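Local coordinates for probable glucarate dehydratase (Mycobacterium smegmatis str. MC2 155, PDB 3VDG), which probably dehydrates D-glucarate as a member of the enolase superfamily, whose metal-assisted enzymes take a proton from the carbon next to a carboxylate, at residues P154-L159 with V393-T398; L338-H343 with T362-Y367; I61-D66 with S137-A142; Y208-I213 with C369-P374. All blocks are in the same frame, centred on the assembly; numbering follows the deposited sequence. Where two conformers were deposited one is given.

Interaction 1 (P154-L159 with V393-T398)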
loop_
_atom_site.group_PDB
_atom_site.type_symbol
_atom_site.label_atom_id
_atom_site.label_comp_id
_atom_site.label_asym_id
_atom_site.label_seq_id
_atom_site.Cartn_x
_atom_site.Cartn_y
_atom_site.Cartn_z
ATOM N N PRO A 154 6.446 5.019 -17.932
ATOM C CA PRO A 154 6.060 6.202 -17.182
ATOM C C PRO A 154 5.925 5.823 -15.700
ATOM O O PRO A 154 5.684 4.668 -15.361
ATOM C CB PRO A 154 4.687 6.569 -17.763
ATOM C CG PRO A 154 4.158 5.287 -18.338
ATOM C CD PRO A 154 5.373 4.548 -18.829
ATOM N N VAL A 155 6.092 6.795 -14.825
ATOM C CA VAL A 155 6.020 6.533 -13.382
ATOM C C VAL A 155 4.681 5.892 -12.987
ATOM O O VAL A 155 4.627 5.039 -12.097
ATOM C CB VAL A 155 6.307 7.838 -12.604
ATOM C CG1 VAL A 155 5.826 7.754 -11.164
ATOM C CG2 VAL A 155 7.805 8.135 -12.656
ATOM N N SER A 156 3.591 6.265 -13.650
ATOM C CA SER A 156 2.291 5.635 -13.331
ATOM C C SER A 156 2.323 4.104 -13.478
ATOM O O SER A 156 1.634 3.397 -12.726
ATOM C CB SER A 156 1.158 6.236 -14.173
ATOM O OG SER A 156 1.386 5.979 -15.541
ATOM N N ASP A 157 3.145 3.581 -14.401
ATOM C CA ASP A 157 3.328 2.113 -14.544
ATOM C C ASP A 157 4.082 1.461 -13.378
ATOM O O ASP A 157 4.134 0.236 -13.286
ATOM C CB ASP A 157 4.088 1.757 -15.838
ATOM C CG ASP A 157 3.174 1.668 -17.067
ATOM O OD1 ASP A 157 1.930 1.739 -16.923
ATOM O OD2 ASP A 157 3.706 1.500 -18.191
ATOM N N LEU A 158 4.683 2.264 -12.506
ATOM C CA LEU A 158 5.355 1.715 -11.324
ATOM C C LEU A 158 4.414 1.731 -10.121
ATOM O O LEU A 158 4.778 1.259 -9.054
ATOM C CB LEU A 158 6.632 2.504 -10.998
ATOM C CG LEU A 158 7.597 2.746 -12.167
ATOM C CD1 LEU A 158 8.715 3.711 -11.784
ATOM C CD2 LEU A 158 8.134 1.420 -12.652
ATOM N N LEU A 159 3.214 2.285 -10.301
ATOM C CA LEU A 159 2.231 2.438 -9.212
ATOM C C LEU A 159 0.943 1.633 -9.476
ATOM O O LEU A 159 -0.126 1.947 -8.938
ATOM C CB LEU A 159 1.878 3.932 -9.033
ATOM C CG LEU A 159 3.079 4.875 -8.785
ATOM C CD1 LEU A 159 2.672 6.347 -8.840
ATOM C CD2 LEU A 159 3.743 4.559 -7.451
ATOM N N VAL A 393 -5.111 17.577 -16.544
ATOM C CA VAL A 393 -3.784 17.411 -17.141
ATOM C C VAL A 393 -3.671 15.955 -17.604
ATOM O O VAL A 393 -3.911 15.041 -16.817
ATOM C CB VAL A 393 -2.650 17.669 -16.124
ATOM C CG1 VAL A 393 -1.279 17.507 -16.795
ATOM C CG2 VAL A 393 -2.805 19.050 -15.488
ATOM N N GLN A 394 -3.339 15.746 -18.854
ATOM C CA GLN A 394 -3.167 14.418 -19.381
ATOM C C GLN A 394 -1.937 13.742 -18.744
ATOM O O GLN A 394 -0.953 14.372 -18.618
ATOM C CB GLN A 394 -3.028 14.491 -20.890
ATOM C CG GLN A 394 -2.914 13.134 -21.519
ATOM C CD GLN A 394 -3.319 13.094 -22.989
ATOM O OE1 GLN A 394 -2.838 13.874 -23.805
ATOM N NE2 GLN A 394 -4.204 12.165 -23.323
ATOM N N VAL A 395 -2.022 12.491 -18.354
ATOM C CA VAL A 395 -0.865 11.835 -17.734
ATOM C C VAL A 395 0.196 11.613 -18.826
ATOM O O VAL A 395 -0.139 11.124 -19.896
ATOM C CB VAL A 395 -1.265 10.536 -16.985
ATOM C CG1 VAL A 395 -1.877 9.507 -17.914
ATOM C CG2 VAL A 395 -0.070 9.939 -16.252
ATOM N N PRO A 396 1.456 12.028 -18.583
ATOM C CA PRO A 396 2.494 11.790 -19.598
ATOM C C PRO A 396 2.677 10.287 -19.841
ATOM O O PRO A 396 2.610 9.495 -18.893
ATOM C CB PRO A 396 3.763 12.373 -18.955
ATOM C CG PRO A 396 3.255 13.412 -17.992
ATOM C CD PRO A 396 1.957 12.844 -17.454
ATOM N N ALA A 397 2.911 9.901 -21.094
ATOM C CA ALA A 397 3.049 8.482 -21.461
ATOM C C ALA A 397 4.517 8.121 -21.676
ATOM O O ALA A 397 4.858 6.954 -21.887
ATOM C CB ALA A 397 2.231 8.182 -22.731
ATOM N N THR A 398 5.389 9.122 -21.598
ATOM C CA THR A 398 6.814 8.924 -21.827
ATOM C C THR A 398 7.462 8.222 -20.621
ATOM O O THR A 398 6.862 8.158 -19.555
ATOM C CB THR A 398 7.506 10.287 -22.035
ATOM O OG1 THR A 398 7.133 11.155 -20.957
ATOM C CG2 THR A 398 7.043 10.936 -23.334
HETATM O O HOH W 1 1.138 7.281 -18.164
#
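Pro396 O is where a single water joins the two segments: the water donates to Pro396 O at 2.8 Å and also bonds Ser156 OG, 2.9 Å from the water oxygen. Ser156 has chi1 63°, with OG held between its own backbone N and carbonyl carbon, and this turns the hydroxyl out toward the water. Close by, Val395 brings its CG2 branch to 4.3 Å from Ser156 OG, a loose van der Waals approach of a methyl to the hydroxyl oxygen. Pro154 makes the direct approach. Its CA lies 3.2 Å from Thr398 O, its CB is just as near to that oxygen, and its CD is 3.9 Å from Ala397 O, so the pyrrolidine ring rests against the carbonyl oxygens of Ala397 and Thr398. The contact ties the loop that follows helix 131-151 to the chain leaving strand 392-394, which pairs antiparallel with strand 166-174 of the barrel domain; Val393 bonds Val167 in that pairing, and Val395 with Asp165 carries it just past the strand ends. Within the loop, Asp157 N reaches back to Pro154 O at 2.9 Å and fixes the turn that carries Ser156. His357 of helix 349-360 packs against Pro154, Ser156 and Val395 alike. Asp157 itself forms a salt bridge with Arg153 and packs on Phe98 of the second subunit.

Interaction 2 (L338-H343 with T362-Y367). With FMT (formic acid), chain B.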
loop_
_atom_site.group_PDB
_atom_site.type_symbol
_atom_site.label_atom_id
_atom_site.label_comp_id
_atom_site.label_asym_id
_atom_site.label_seq_id
_atom_site.Cartn_x
_atom_site.Cartn_y
_atom_site.Cartn_z
ATOM N N LEU A 338 -12.813 5.775 3.865
ATOM C CA LEU A 338 -12.552 7.216 3.777
ATOM C C LEU A 338 -12.386 7.644 2.324
ATOM O O LEU A 338 -11.775 6.920 1.521
ATOM C CB LEU A 338 -11.254 7.540 4.525
ATOM C CG LEU A 338 -11.200 7.160 6.010
ATOM C CD1 LEU A 338 -9.809 7.435 6.570
ATOM C CD2 LEU A 338 -12.257 7.926 6.788
ATOM N N GLY A 339 -12.899 8.818 1.975
ATOM C CA GLY A 339 -12.689 9.348 0.629
ATOM C C GLY A 339 -11.260 9.878 0.523
ATOM O O GLY A 339 -10.567 10.045 1.537
ATOM N N LEU A 340 -10.816 10.149 -0.697
ATOM C CA LEU A 340 -9.415 10.562 -0.919
ATOM C C LEU A 340 -9.357 11.718 -1.892
ATOM O O LEU A 340 -9.929 11.653 -2.978
ATOM C CB LEU A 340 -8.587 9.403 -1.482
ATOM C CG LEU A 340 -7.090 9.723 -1.689
ATOM C CD1 LEU A 340 -6.392 9.816 -0.336
ATOM C CD2 LEU A 340 -6.449 8.633 -2.539
ATOM N N SER A 341 -8.664 12.779 -1.504
ATOM C CA SER A 341 -8.481 13.913 -2.393
ATOM C C SER A 341 -6.981 14.220 -2.374
ATOM O O SER A 341 -6.181 13.371 -1.942
ATOM C CB SER A 341 -9.339 15.096 -1.889
ATOM O OG SER A 341 -9.307 16.200 -2.795
ATOM N N MET A 342 -6.588 15.404 -2.827
ATOM C CA MET A 342 -5.169 15.784 -2.779
ATOM C C MET A 342 -4.965 17.261 -2.436
ATOM O O MET A 342 -5.614 18.150 -3.006
ATOM C CB MET A 342 -4.454 15.442 -4.096
ATOM C CG MET A 342 -2.943 15.635 -4.038
ATOM S SD MET A 342 -2.116 15.309 -5.624
ATOM C CE MET A 342 -2.484 13.570 -5.883
ATOM N N HIS A 343 -4.041 17.493 -1.506
ATOM C CA HIS A 343 -3.673 18.801 -0.978
ATOM C C HIS A 343 -2.484 19.292 -1.741
ATOM O O HIS A 343 -1.702 18.503 -2.273
ATOM C CB HIS A 343 -3.286 18.620 0.504
ATOM C CG HIS A 343 -2.544 19.797 1.115
ATOM N ND1 HIS A 343 -1.180 19.878 1.133
ATOM C CD2 HIS A 343 -3.012 20.952 1.744
ATOM C CE1 HIS A 343 -0.807 21.027 1.740
ATOM N NE2 HIS A 343 -1.928 21.683 2.115
ATOM N N THR A 362 -4.344 6.013 -9.166
ATOM C CA THR A 362 -5.061 5.750 -7.919
ATOM C C THR A 362 -6.554 5.591 -8.203
ATOM O O THR A 362 -7.239 6.564 -8.477
ATOM C CB THR A 362 -4.827 6.893 -6.919
ATOM O OG1 THR A 362 -3.423 7.004 -6.677
ATOM C CG2 THR A 362 -5.534 6.604 -5.581
ATOM N N PRO A 363 -7.061 4.354 -8.130
ATOM C CA PRO A 363 -8.464 4.131 -8.509
ATOM C C PRO A 363 -9.433 5.003 -7.697
ATOM O O PRO A 363 -10.366 5.574 -8.263
ATOM C CB PRO A 363 -8.687 2.627 -8.218
ATOM C CG PRO A 363 -7.313 2.039 -8.171
ATOM C CD PRO A 363 -6.374 3.118 -7.713
ATOM N N ASN A 364 -9.201 5.131 -6.388
ATOM C CA ASN A 364 -10.169 5.836 -5.518
ATOM C C ASN A 364 -9.892 7.340 -5.339
ATOM O O ASN A 364 -10.493 7.988 -4.475
ATOM C CB ASN A 364 -10.315 5.146 -4.144
ATOM C CG ASN A 364 -8.986 5.042 -3.393
ATOM O OD1 ASN A 364 -7.950 4.808 -4.003
ATOM N ND2 ASN A 364 -9.018 5.197 -2.061
ATOM N N LEU A 365 -8.983 7.905 -6.131
ATOM C CA LEU A 365 -8.782 9.365 -6.084
ATOM C C LEU A 365 -9.665 9.975 -7.146
ATOM O O LEU A 365 -9.224 10.177 -8.276
ATOM C CB LEU A 365 -7.325 9.773 -6.309
ATOM C CG LEU A 365 -6.969 11.106 -5.617
ATOM C CD1 LEU A 365 -5.477 11.406 -5.661
ATOM C CD2 LEU A 365 -7.766 12.270 -6.191
ATOM N N THR A 366 -10.917 10.243 -6.780
ATOM C CA THR A 366 -11.913 10.700 -7.742
ATOM C C THR A 366 -12.278 12.182 -7.588
ATOM O O THR A 366 -12.794 12.786 -8.529
ATOM C CB THR A 366 -13.183 9.833 -7.655
ATOM O OG1 THR A 366 -13.608 9.762 -6.287
ATOM C CG2 THR A 366 -12.878 8.422 -8.165
ATOM N N TYR A 367 -12.013 12.764 -6.417
ATOM C CA TYR A 367 -12.140 14.212 -6.244
ATOM C C TYR A 367 -11.095 14.946 -7.071
ATOM O O TYR A 367 -9.976 14.465 -7.253
ATOM C CB TYR A 367 -11.962 14.620 -4.779
ATOM C CG TYR A 367 -13.082 14.213 -3.855
ATOM C CD1 TYR A 367 -14.357 14.760 -3.985
ATOM C CD2 TYR A 367 -12.867 13.289 -2.848
ATOM C CE1 TYR A 367 -15.390 14.381 -3.140
ATOM C CE2 TYR A 367 -13.884 12.922 -1.987
ATOM C CZ TYR A 367 -15.140 13.471 -2.136
ATOM O OH TYR A 367 -16.142 13.088 -1.285
HETATM C C FMT B . -3.084 24.760 3.662
HETATM O O1 FMT B . -4.138 24.171 3.877
HETATM O O2 FMT B . -1.955 24.071 3.459
HETATM O O HOH W 2 -11.476 5.996 -0.921
HETATM O O HOH W 3 -12.259 8.678 -2.727
#
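Leu340 lays its CD2 methyl against two residues of the facing chain, 4.0 Å from Leu365 CG and 3.8 Å from Thr362 CG2, and its side chain crosses both at roughly a right angle. With CG anti to the backbone N (chi1 -177°), the leucine reaches out from its strand to them. Met342, one step further along the same face, bends at chi3 and sets CE 3.7 Å from Leu365 CD1. The Tyr367 ring turns its edge to the backbone: Leu340 O lies near the ring plane, 3.4 Å from Tyr367 CD2. Two waters supply the polar links. One molecule accepts from Leu340 N at 2.9 Å and donates to Asn364 O at 2.6 Å, while another links Leu338 O to Asn364 ND2, which also bonds Ala330 O. A type I turn from Thr362 to Leu365 shapes this chain, and Thr362 OG1 is tied to Leu358 O of the preceding helix. At the strand's far end His343 NE2 donates almost straight (178°) to formate O2, with ND1 bonded to Asp316, a pairing consistent with the His-Asp dyad of glucarate dehydratases. Strand 339-342 meets residues 362-367 through apolar groups and water, with no direct hydrogen bond between these two segments, and the buried Leu340 O, lacking any polar partner in the model, has at best the weakly polar ring C-H before it.

Interaction 3 (I61-D66 with S137-A142)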
loop_
_atom_site.group_PDB
_atom_site.type_symbol
_atom_site.label_atom_id
_atom_site.label_comp_id
_atom_site.label_asym_id
_atom_site.label_seq_id
_atom_site.Cartn_x
_atom_site.Cartn_y
_atom_site.Cartn_z
ATOM N N ILE A 61 15.581 18.623 -6.464
ATOM C CA ILE A 61 16.524 17.521 -6.313
ATOM C C ILE A 61 16.840 16.951 -7.679
ATOM O O ILE A 61 15.938 16.600 -8.436
ATOM C CB ILE A 61 15.990 16.370 -5.413
ATOM C CG1 ILE A 61 16.125 16.719 -3.928
ATOM C CG2 ILE A 61 16.801 15.091 -5.622
ATOM C CD1 ILE A 61 15.191 17.808 -3.470
ATOM N N GLN A 62 18.130 16.886 -7.995
ATOM C CA GLN A 62 18.590 16.166 -9.186
ATOM C C GLN A 62 19.383 14.995 -8.639
ATOM O O GLN A 62 20.416 15.176 -7.979
ATOM C CB GLN A 62 19.457 17.065 -10.072
ATOM C CG GLN A 62 18.654 17.978 -10.992
ATOM C CD GLN A 62 19.515 19.062 -11.632
ATOM O OE1 GLN A 62 20.106 19.884 -10.934
ATOM N NE2 GLN A 62 19.584 19.064 -12.957
ATOM N N LEU A 63 18.865 13.789 -8.845
ATOM C CA LEU A 63 19.456 12.613 -8.220
ATOM C C LEU A 63 20.252 11.904 -9.314
ATOM O O LEU A 63 19.676 11.428 -10.289
ATOM C CB LEU A 63 18.353 11.696 -7.666
ATOM C CG LEU A 63 18.864 10.416 -7.003
ATOM C CD1 LEU A 63 19.559 10.773 -5.703
ATOM C CD2 LEU A 63 17.747 9.409 -6.737
ATOM N N ASP A 64 21.573 11.855 -9.146
ATOM C CA ASP A 64 22.486 11.337 -10.169
ATOM C C ASP A 64 22.863 9.876 -9.922
ATOM O O ASP A 64 23.004 9.454 -8.771
ATOM C CB ASP A 64 23.744 12.209 -10.186
ATOM C CG ASP A 64 23.426 13.663 -10.541
ATOM O OD1 ASP A 64 22.643 13.883 -11.489
ATOM O OD2 ASP A 64 23.946 14.582 -9.874
ATOM N N THR A 65 23.035 9.110 -10.999
ATOM C CA THR A 65 23.319 7.669 -10.893
ATOM C C THR A 65 24.555 7.286 -11.718
ATOM O O THR A 65 24.995 8.045 -12.581
ATOM C CB THR A 65 22.151 6.814 -11.427
ATOM O OG1 THR A 65 22.012 7.038 -12.838
ATOM C CG2 THR A 65 20.836 7.155 -10.714
ATOM N N ASP A 66 25.076 6.082 -11.494
ATOM C CA ASP A 66 26.267 5.646 -12.228
ATOM C C ASP A 66 25.924 5.243 -13.659
ATOM O O ASP A 66 26.814 4.948 -14.452
ATOM C CB ASP A 66 27.002 4.512 -11.488
ATOM C CG ASP A 66 26.142 3.249 -11.329
ATOM O OD1 ASP A 66 24.914 3.294 -11.588
ATOM O OD2 ASP A 66 26.702 2.192 -10.959
ATOM N N SER A 137 10.639 11.896 0.745
ATOM C CA SER A 137 9.777 12.120 -0.410
ATOM C C SER A 137 10.477 12.507 -1.737
ATOM O O SER A 137 10.334 11.798 -2.738
ATOM C CB SER A 137 8.697 13.157 -0.058
ATOM O OG SER A 137 7.872 13.373 -1.178
ATOM N N PRO A 138 11.207 13.648 -1.775
ATOM C CA PRO A 138 11.792 14.046 -3.064
ATOM C C PRO A 138 12.809 13.043 -3.619
ATOM O O PRO A 138 12.959 12.913 -4.845
ATOM C CB PRO A 138 12.513 15.368 -2.739
ATOM C CG PRO A 138 12.780 15.302 -1.266
ATOM C CD PRO A 138 11.558 14.593 -0.696
ATOM N N PHE A 139 13.510 12.344 -2.739
ATOM C CA PHE A 139 14.448 11.324 -3.210
ATOM C C PHE A 139 13.711 10.124 -3.773
ATOM O O PHE A 139 14.139 9.533 -4.771
ATOM C CB PHE A 139 15.412 10.905 -2.108
ATOM C CG PHE A 139 16.311 12.013 -1.672
ATOM C CD1 PHE A 139 17.392 12.399 -2.463
ATOM C CD2 PHE A 139 16.053 12.703 -0.497
ATOM C CE1 PHE A 139 18.206 13.460 -2.089
ATOM C CE2 PHE A 139 16.877 13.760 -0.109
ATOM C CZ PHE A 139 17.956 14.129 -0.903
ATOM N N GLU A 140 12.594 9.772 -3.140
ATOM C CA GLU A 140 11.774 8.664 -3.630
ATOM C C GLU A 140 11.194 9.011 -4.991
ATOM O O GLU A 140 11.150 8.175 -5.892
ATOM C CB GLU A 140 10.640 8.362 -2.644
ATOM C CG GLU A 140 9.891 7.073 -2.931
ATOM C CD GLU A 140 8.555 7.278 -3.648
ATOM O OE1 GLU A 140 8.260 8.407 -4.118
ATOM O OE2 GLU A 140 7.785 6.290 -3.742
ATOM N N VAL A 141 10.736 10.245 -5.158
ATOM C CA VAL A 141 10.153 10.647 -6.458
ATOM C C VAL A 141 11.249 10.603 -7.533
ATOM O O VAL A 141 11.036 10.081 -8.620
ATOM C CB VAL A 141 9.505 12.049 -6.394
ATOM C CG1 VAL A 141 9.187 12.576 -7.794
ATOM C CG2 VAL A 141 8.209 12.003 -5.563
ATOM N N ALA A 142 12.429 11.132 -7.204
ATOM C CA ALA A 142 13.561 11.082 -8.124
ATOM C C ALA A 142 13.978 9.635 -8.454
ATOM O O ALA A 142 14.377 9.327 -9.595
ATOM C CB ALA A 142 14.745 11.881 -7.558
#
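Strand 61-65 runs across helix 137-142 with the two axes 8.5 Å apart at closest approach and their N-to-C directions 52° apart. Ile61 and Leu63, alternate residues on one face of the strand, supply its whole side of the contact. Ile61 divides its branches: the CG1 arm carries CD1 to 3.7 Å from Pro138 CB, whereas CG2, anti to the backbone N, lies 4.1 Å from Phe139 CE1. Leu63 fits against the small Ala142, their CB atoms 3.6 Å apart, and this lets the strand come close to the helix there. The other end of Leu63 meets the Phe139 ring at its edge, Leu63 CD1 being 4.2 Å from Phe139 CD1. Pro138 has no amide hydrogen, and the helix kinks at this point. Leu85 of helix 79-92 touches both Pro138 and Phe139, closing round the same apolar cluster, while Gln62 points away from the helix and bonds Glu407. Every touching residue is buried and none of the pairs is polar. Such packing of a helix on one face of a three-stranded antiparallel sheet, here strands 30-41, 55-65 and 70-75, is characteristic of the N-terminal alpha+beta capping domain of the enolase superfamily.

Interaction 4 (Y208-I213 with C369-P374). With ACT (acetate ion), chain E.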
loop_
_atom_site.group_PDB
_atom_site.type_symbol
_atom_site.label_atom_id
_atom_site.label_comp_id
_atom_site.label_asym_id
_atom_site.label_seq_id
_atom_site.Cartn_x
_atom_site.Cartn_y
_atom_site.Cartn_z
ATOM N N TYR A 208 -8.182 28.001 -17.314
ATOM C CA TYR A 208 -7.800 26.605 -17.045
ATOM C C TYR A 208 -8.883 25.561 -17.257
ATOM O O TYR A 208 -8.582 24.397 -17.497
ATOM C CB TYR A 208 -7.221 26.480 -15.627
ATOM C CG TYR A 208 -5.888 27.186 -15.509
ATOM C CD1 TYR A 208 -4.713 26.538 -15.843
ATOM C CD2 TYR A 208 -5.810 28.502 -15.093
ATOM C CE1 TYR A 208 -3.489 27.174 -15.764
ATOM C CE2 TYR A 208 -4.578 29.151 -15.009
ATOM C CZ TYR A 208 -3.427 28.473 -15.340
ATOM O OH TYR A 208 -2.197 29.095 -15.255
ATOM N N GLY A 209 -10.146 25.956 -17.152
ATOM C CA GLY A 209 -11.244 25.017 -17.371
ATOM C C GLY A 209 -11.605 24.167 -16.163
ATOM O O GLY A 209 -12.351 23.199 -16.299
ATOM N N PHE A 210 -11.103 24.532 -14.975
ATOM C CA PHE A 210 -11.368 23.749 -13.761
ATOM C C PHE A 210 -12.862 23.501 -13.586
ATOM O O PHE A 210 -13.667 24.398 -13.786
ATOM C CB PHE A 210 -10.813 24.455 -12.517
ATOM C CG PHE A 210 -9.336 24.688 -12.549
ATOM C CD1 PHE A 210 -8.451 23.632 -12.754
ATOM C CD2 PHE A 210 -8.813 25.961 -12.313
ATOM C CE1 PHE A 210 -7.081 23.846 -12.760
ATOM C CE2 PHE A 210 -7.450 26.180 -12.320
ATOM C CZ PHE A 210 -6.576 25.124 -12.541
ATOM N N SER A 211 -13.217 22.289 -13.175
ATOM C CA SER A 211 -14.601 21.837 -13.021
ATOM C C SER A 211 -15.065 21.799 -11.571
ATOM O O SER A 211 -16.204 21.420 -11.306
ATOM C CB SER A 211 -14.726 20.406 -13.548
ATOM O OG SER A 211 -14.032 19.513 -12.680
ATOM N N ALA A 212 -14.157 22.096 -10.640
ATOM C CA ALA A 212 -14.458 22.095 -9.188
ATOM C C ALA A 212 -13.760 23.317 -8.601
ATOM O O ALA A 212 -12.762 23.794 -9.159
ATOM C CB ALA A 212 -13.971 20.821 -8.508
ATOM N N ILE A 213 -14.278 23.842 -7.496
ATOM C CA ILE A 213 -13.777 25.119 -7.000
ATOM C C ILE A 213 -13.563 25.037 -5.494
ATOM O O ILE A 213 -14.407 24.513 -4.755
ATOM C CB ILE A 213 -14.786 26.258 -7.277
ATOM C CG1 ILE A 213 -15.091 26.382 -8.777
ATOM C CG2 ILE A 213 -14.264 27.573 -6.734
ATOM C CD1 ILE A 213 -16.171 27.413 -9.090
ATOM N N CYS A 369 -8.067 17.256 -7.782
ATOM C CA CYS A 369 -6.914 17.618 -6.939
ATOM C C CYS A 369 -6.752 19.130 -6.788
ATOM O O CYS A 369 -6.942 19.879 -7.740
ATOM C CB CYS A 369 -5.600 17.071 -7.539
ATOM S SG CYS A 369 -5.537 15.255 -7.667
ATOM N N ASP A 370 -6.352 19.578 -5.603
ATOM C CA ASP A 370 -5.925 20.973 -5.437
ATOM C C ASP A 370 -4.619 21.237 -6.193
ATOM O O ASP A 370 -3.765 20.358 -6.298
ATOM C CB ASP A 370 -5.677 21.267 -3.953
ATOM C CG ASP A 370 -6.974 21.283 -3.120
ATOM O OD1 ASP A 370 -8.075 21.295 -3.700
ATOM O OD2 ASP A 370 -6.871 21.310 -1.878
ATOM N N THR A 371 -4.458 22.452 -6.709
ATOM C CA THR A 371 -3.146 22.905 -7.172
ATOM C C THR A 371 -3.085 24.420 -7.027
ATOM O O THR A 371 -4.110 25.091 -7.114
ATOM C CB THR A 371 -2.886 22.532 -8.647
ATOM O OG1 THR A 371 -1.597 23.026 -9.053
ATOM C CG2 THR A 371 -3.970 23.136 -9.553
ATOM N N HIS A 372 -1.888 24.939 -6.776
ATOM C CA HIS A 372 -1.642 26.384 -6.735
ATOM C C HIS A 372 -1.171 26.862 -8.081
ATOM O O HIS A 372 -0.777 28.011 -8.240
ATOM C CB HIS A 372 -0.559 26.694 -5.710
ATOM C CG HIS A 372 -1.027 26.616 -4.279
ATOM N ND1 HIS A 372 -1.418 25.460 -3.703
ATOM C CD2 HIS A 372 -1.162 27.603 -3.309
ATOM C CE1 HIS A 372 -1.774 25.693 -2.423
ATOM N NE2 HIS A 372 -1.615 27.005 -2.184
ATOM N N TRP A 373 -1.222 25.990 -9.085
ATOM C CA TRP A 373 -0.692 26.342 -10.422
ATOM C C TRP A 373 -1.018 27.720 -10.992
ATOM O O TRP A 373 -0.129 28.401 -11.509
ATOM C CB TRP A 373 -1.079 25.279 -11.441
ATOM C CG TRP A 373 -0.159 25.249 -12.633
ATOM C CD1 TRP A 373 -0.448 25.616 -13.944
ATOM C CD2 TRP A 373 1.242 24.803 -12.659
ATOM N NE1 TRP A 373 0.654 25.440 -14.757
ATOM C CE2 TRP A 373 1.696 24.950 -14.049
ATOM C CE3 TRP A 373 2.128 24.301 -11.707
ATOM C CZ2 TRP A 373 2.976 24.612 -14.443
ATOM C CZ3 TRP A 373 3.426 23.972 -12.122
ATOM C CH2 TRP A 373 3.834 24.123 -13.457
ATOM N N PRO A 374 -2.301 28.133 -10.977
ATOM C CA PRO A 374 -2.642 29.429 -11.587
ATOM C C PRO A 374 -1.919 30.612 -10.946
ATOM O O PRO A 374 -1.787 31.663 -11.565
ATOM C CB PRO A 374 -4.149 29.550 -11.342
ATOM C CG PRO A 374 -4.619 28.135 -11.174
ATOM C CD PRO A 374 -3.493 27.433 -10.476
HETATM C C ACT E . -2.032 28.324 1.550
HETATM O O ACT E . -1.465 28.124 0.443
HETATM O OXT ACT E . -1.968 29.436 2.116
HETATM C CH3 ACT E . -2.807 27.225 2.224
HETATM O O HOH W 4 -2.340 31.746 -14.189
#
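The two backbones stay well apart, with 8.0 Å between the nearest CA atoms, those of Tyr208 and Pro374; at Gly209 positive phi (83°) turns the chain out of helix 194-208, while the other segment winds up in a short 3-10 turn at Trp373 and Pro374. Two aromatic side chains span the gap and meet Pro374 differently. Tyr208 offers a ring face: Pro374 CG stands 4.3 Å from the Tyr208 ring centroid, 23° off the normal, a CH-pi contact. Phe210 offers its edge to the same carbon, with CE2 3.6 Å from Pro374 CG, and takes Tyr208 CB over one of its own faces. On the other flank Tyr208 CE1 comes to the edge of the indole, 3.9 Å from Trp373 CD1. A water finishes the join, 2.9 Å from Tyr208 OH and donating to Pro374 O at 2.7 Å. Thr371 OG1 accepts from Trp373 N at 3.0 Å in an ST turn, and also bonds His347. Next to it, His372 NE2 donates to acetate O (2.9 Å), an anion held as well by His52 and Asn47. The Asp370 carboxylate forms salt bridges with Lys214 and Arg242. Cys369 bonds strand 166-174 and Asp370 bonds Met342, in the place of the last strand of the enolase-type (beta/alpha)7beta barrel, and the segment then packs on the end of helix 194-208.

Along the chain interaction 3 closes first, within the N-terminal part, before interaction 1 opens; the loop closed by interaction 1 then encloses interaction 4, which in turn encloses interaction 2. Interactions 2 and 4 touch, their centres about 15 Å apart: Met342 O and Asp370 N are 3.1 Å apart in a probable backbone hydrogen bond, and Met342 CB packs on Cys369 SG. Cys369 also pairs with strand 166-174, so residues 369-370 bridge strand 339-342 to strand 166-174 and so close the barrel. Interaction 1 lies about 17 Å from interactions 2 and 3, centre to centre, between barrel and helix 131-151, whose capping-domain packing is interaction 3.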